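PDB 3HYW: sulfide-quinone reductase from Aquifex aeolicus, which catalyses the oxidation of hydrogen sulfide at the expense of a quinone, using one FAD per subunit and building up polysulfide that is probably released as cyclooctasulfur. Local coordinates for residues 387-390 against 391-394; 45-49 against 50-54. One frame throughout, in Å; residues are numbered along the deposited sequence.

Contact 1: residues 387-390 against 391-394; sequences KYFL and WKVR. With SO4 (sulfate ion), chain M.
Tyr388 turns its ring anti to the backbone N (chi1 173°), and Lys392, one helical turn on, sets its CG beside its own N (chi1 -75°), which lays the lysine's methylenes across the phenol. Both belong to helix 376-395, and the pair is an i to i+4 contact. CG of Lys392 stands over one face of the Tyr388 ring, 4.2 Å from its centroid, in a CH-pi contact; farther out, Lys392 CE comes within 3.6 Å of Tyr388 CE2. A bend at chi3 carries CE past Phe389 CD2 at 3.7 Å, so Tyr388 covers the middle of this buried lysine and Phe389 only its end. Its ammonium, NZ, is satisfied by a salt bridge to Glu403 and a hydrogen bond to Ile398 O, and Tyr388 OH bonds the same carboxylate oxygen of Glu403, a residue of the quinone pocket. Val393 CG2 lies 3.9 Å from Phe389 CE1, an apolar pair suited to the buried side of the helix, where the Phe389 ring approaches Val12 of the FAD site. Four regular i to i+4 backbone bonds underlie all this, from Trp391 N to Lys387 O through Arg394 N to Leu390 O. On the solvent side, Arg394 folds back so that Leu390 O sits over the centre of its guanidinium face. A water joins Lys387 O to Arg394 NH2, while a sulfate, probably from the crystallisation liquor, lies at the guanidinium edge: its O2 accepts from Arg394 NE at 2.6 Å and from Arg394 NH2 at 2.8 Å.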
# COMPACT_ATOMS: atom_id res chain seq x y z
N LYS A 387 24.64 15.35 -20.36
CA LYS A 387 25.43 15.72 -21.54
C LYS A 387 24.83 16.93 -22.26
O LYS A 387 25.54 17.86 -22.64
CB LYS A 387 25.58 14.53 -22.50
CG LYS A 387 26.15 13.26 -21.86
CD LYS A 387 27.56 13.50 -21.33
CE LYS A 387 28.09 12.32 -20.53
NZ LYS A 387 29.47 12.61 -20.03
N TYR A 388 23.51 16.90 -22.42
CA TYR A 388 22.76 17.98 -23.07
C TYR A 388 22.85 19.32 -22.34
O TYR A 388 23.09 20.34 -22.97
CB TYR A 388 21.29 17.56 -23.28
CG TYR A 388 20.38 18.67 -23.79
CD1 TYR A 388 20.57 19.24 -25.05
CD2 TYR A 388 19.31 19.13 -23.01
CE1 TYR A 388 19.73 20.25 -25.52
CE2 TYR A 388 18.45 20.14 -23.48
CZ TYR A 388 18.67 20.69 -24.74
OH TYR A 388 17.85 21.69 -25.21
N PHE A 389 22.66 19.32 -21.02
CA PHE A 389 22.74 20.57 -20.28
C PHE A 389 24.14 21.19 -20.31
O PHE A 389 24.28 22.40 -20.50
CB PHE A 389 22.25 20.43 -18.83
CG PHE A 389 21.85 21.75 -18.21
CD1 PHE A 389 22.78 22.51 -17.49
CD2 PHE A 389 20.57 22.25 -18.38
CE1 PHE A 389 22.42 23.74 -16.94
CE2 PHE A 389 20.20 23.48 -17.84
CZ PHE A 389 21.13 24.23 -17.12
N LEU A 390 25.17 20.37 -20.10
CA LEU A 390 26.55 20.86 -20.16
C LEU A 390 26.87 21.44 -21.52
O LEU A 390 27.57 22.46 -21.62
CB LEU A 390 27.56 19.75 -19.83
CG LEU A 390 28.12 19.51 -18.41
CD1 LEU A 390 28.01 20.71 -17.46
CD2 LEU A 390 27.58 18.24 -17.77
N TRP A 391 26.37 20.80 -22.57
CA TRP A 391 26.51 21.34 -23.92
C TRP A 391 25.90 22.75 -24.00
O TRP A 391 26.52 23.67 -24.56
CB TRP A 391 25.87 20.41 -24.96
CG TRP A 391 26.03 20.92 -26.34
CD1 TRP A 391 27.08 20.70 -27.18
CD2 TRP A 391 25.13 21.78 -27.04
NE1 TRP A 391 26.89 21.36 -28.37
CE2 TRP A 391 25.69 22.04 -28.31
CE3 TRP A 391 23.89 22.36 -26.72
CZ2 TRP A 391 25.07 22.85 -29.26
CZ3 TRP A 391 23.27 23.16 -27.67
CH2 TRP A 391 23.86 23.40 -28.91
N LYS A 392 24.70 22.92 -23.45
CA LYS A 392 23.99 24.20 -23.46
C LYS A 392 24.76 25.31 -22.75
O LYS A 392 24.81 26.44 -23.24
CB LYS A 392 22.60 24.05 -22.82
CG LYS A 392 21.59 23.35 -23.70
CD LYS A 392 20.17 23.66 -23.26
CE LYS A 392 19.84 23.01 -21.92
NZ LYS A 392 18.55 23.51 -21.44
N VAL A 393 25.39 24.97 -21.63
CA VAL A 393 26.27 25.91 -20.92
C VAL A 393 27.43 26.35 -21.83
O VAL A 393 27.73 27.54 -21.94
CB VAL A 393 26.80 25.30 -19.58
CG1 VAL A 393 27.80 26.24 -18.89
CG2 VAL A 393 25.65 24.98 -18.64
N ARG A 394 28.03 25.38 -22.51
CA ARG A 394 29.18 25.63 -23.37
C ARG A 394 28.83 26.34 -24.68
O ARG A 394 29.70 26.91 -25.32
CB ARG A 394 29.93 24.32 -23.65
CG ARG A 394 30.62 23.75 -22.42
CD ARG A 394 31.63 22.67 -22.80
NE ARG A 394 30.97 21.55 -23.47
CZ ARG A 394 30.58 20.43 -22.88
NH1 ARG A 394 30.79 20.24 -21.58
NH2 ARG A 394 29.98 19.48 -23.59
S SO4 M . 31.03 21.42 -26.82
O1 SO4 M . 32.12 22.13 -26.16
O2 SO4 M . 30.00 21.09 -25.84
O3 SO4 M . 30.46 22.26 -27.86
O4 SO4 M . 31.53 20.19 -27.39
O HOH W 1 28.17 17.66 -22.72

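Contact 2: residues 45-49 against 50-54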
# COMPACT_ATOMS: atom_id res chain seq x y z
N PHE A 45 26.30 15.55 -8.99
CA PHE A 45 27.07 15.53 -7.74
C PHE A 45 26.92 14.21 -6.95
O PHE A 45 27.91 13.73 -6.38
CB PHE A 45 26.76 16.75 -6.85
CG PHE A 45 27.29 18.07 -7.38
CD1 PHE A 45 28.04 18.13 -8.56
CD2 PHE A 45 27.07 19.25 -6.68
CE1 PHE A 45 28.52 19.35 -9.04
CE2 PHE A 45 27.55 20.47 -7.14
CZ PHE A 45 28.28 20.52 -8.32
N PRO A 46 25.70 13.63 -6.90
CA PRO A 46 25.61 12.29 -6.29
C PRO A 46 26.49 11.25 -6.99
O PRO A 46 27.06 10.38 -6.33
CB PRO A 46 24.12 11.93 -6.42
CG PRO A 46 23.41 13.26 -6.54
CD PRO A 46 24.37 14.12 -7.32
N HIS A 47 26.58 11.34 -8.31
CA HIS A 47 27.43 10.45 -9.10
C HIS A 47 28.90 10.75 -8.84
O HIS A 47 29.71 9.83 -8.79
CB HIS A 47 27.12 10.59 -10.59
CG HIS A 47 25.66 10.51 -10.92
ND1 HIS A 47 24.76 11.49 -10.57
CD2 HIS A 47 24.94 9.56 -11.56
CE1 HIS A 47 23.55 11.15 -10.98
NE2 HIS A 47 23.64 9.98 -11.59
N LEU A 48 29.25 12.03 -8.69
CA LEU A 48 30.61 12.41 -8.31
C LEU A 48 30.99 11.81 -6.96
O LEU A 48 32.09 11.30 -6.78
CB LEU A 48 30.79 13.94 -8.28
CG LEU A 48 32.20 14.50 -8.04
CD1 LEU A 48 33.15 14.23 -9.23
CD2 LEU A 48 32.17 15.99 -7.74
N ALA A 49 30.05 11.87 -6.01
CA ALA A 49 30.24 11.28 -4.69
C ALA A 49 30.43 9.77 -4.75
O ALA A 49 31.13 9.19 -3.92
CB ALA A 49 29.08 11.64 -3.78
N MET A 50 29.81 9.13 -5.74
CA MET A 50 29.94 7.69 -5.89
C MET A 50 31.22 7.31 -6.63
O MET A 50 31.56 6.13 -6.69
CB MET A 50 28.72 7.11 -6.61
CG MET A 50 27.43 7.11 -5.79
SD MET A 50 27.57 6.21 -4.23
CE MET A 50 28.19 4.62 -4.79
N GLY A 51 31.91 8.30 -7.18
CA GLY A 51 33.11 8.05 -7.98
C GLY A 51 32.77 7.67 -9.40
O GLY A 51 33.60 7.13 -10.13
N TRP A 52 31.53 7.96 -9.80
CA TRP A 52 31.03 7.60 -11.12
C TRP A 52 31.23 8.73 -12.13
O TRP A 52 30.87 8.59 -13.30
CB TRP A 52 29.55 7.19 -11.05
CG TRP A 52 29.26 5.97 -10.20
CD1 TRP A 52 30.16 5.10 -9.65
CD2 TRP A 52 27.96 5.47 -9.84
NE1 TRP A 52 29.52 4.11 -8.95
CE2 TRP A 52 28.16 4.31 -9.06
CE3 TRP A 52 26.65 5.90 -10.10
CZ2 TRP A 52 27.10 3.57 -8.53
CZ3 TRP A 52 25.60 5.16 -9.58
CH2 TRP A 52 25.83 4.00 -8.80
N ARG A 53 31.78 9.85 -11.66
CA ARG A 53 32.13 10.97 -12.53
C ARG A 53 33.49 11.53 -12.13
O ARG A 53 33.89 11.42 -10.97
CB ARG A 53 31.10 12.11 -12.42
CG ARG A 53 29.68 11.77 -12.84
CD ARG A 53 29.54 11.46 -14.33
NE ARG A 53 28.12 11.42 -14.68
CZ ARG A 53 27.34 10.35 -14.57
NH1 ARG A 53 26.05 10.44 -14.89
NH2 ARG A 53 27.83 9.19 -14.14
N LYS A 54 34.17 12.14 -13.09
CA LYS A 54 35.32 13.00 -12.83
C LYS A 54 34.81 14.44 -12.81
O LYS A 54 33.91 14.79 -13.58
CB LYS A 54 36.38 12.86 -13.93
CG LYS A 54 37.09 11.52 -13.97
CD LYS A 54 37.99 11.45 -15.22
CE LYS A 54 38.76 10.13 -15.29
NZ LYS A 54 37.87 8.94 -15.42
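His47 and Arg53 run alongside one another in the same direction, their ring and guanidinium planes 42° apart, where the chain turns back beside the end of helix 45-50. Their contact is mostly van der Waals. Arg53 CG touches His47 CB at 3.6 Å, and because the arginine bends at its second torsion, the guanidinium comes back over that same CB, with Arg53 NH1 3.6 Å from His47 CD2. Leu48 CD1 comes within 3.4 Å of Arg53 O, and the leucine also packs on Leu130 of helix 126-141, an apolar setting that suits it.

The polar ends are engaged separately: Arg53 NH1 forms a salt bridge with Glu386, His47 NE2 bonds Asp350, and Trp52 NE1 reaches Glu170. Arg53 NH2 also bonds Trp52 O at 3.2 Å; the bond is nearly straight (170°) and lies in the guanidinium plane, although the donor stands above the plane of the carbonyl. An alanine here removes the guanidinium and the methylenes beyond CB, which would probably leave Glu386 without its salt-bridge partner and take away the cover from one flank of His47.

The backbone bonds close the helix. Trp52 N gives a good bond to His47 O at 2.8 Å, whereas Met50 N divides itself weakly between Pro46 O and His47 O. Gly51 N bonds Leu48 O at 3.0 Å from above the carbonyl plane. With the positive phi of Gly51 (82°), a backbone shape that a residue without CB adopts most easily, this bond and that of Trp52 N make a Schellman motif, the classical C-terminal cap of an alpha-helix.

In the fold
From the N terminus, contact 2 comes first, capping the short helix 45-50 and starting the loop that leads to strand 59-61; contact 1 follows more than 330 residues later, within helix 376-395. Each is a local turn of chain, closing no long loop, and the two stand in series, neither nested nor crossed. The centres of contact 1 and contact 2 are 18 Å apart; the nearest atoms of contact 1 and contact 2 are about 6 Å apart, without touching. Helix 376-395 nevertheless joins them: its Glu386 pairs with Arg53, while Leu390, Val393 and Arg394 pack on Val60 of strand 59-61. Contact 2 also rests on helices 126-141 and 158-173, and contact 1 reaches toward the quinone.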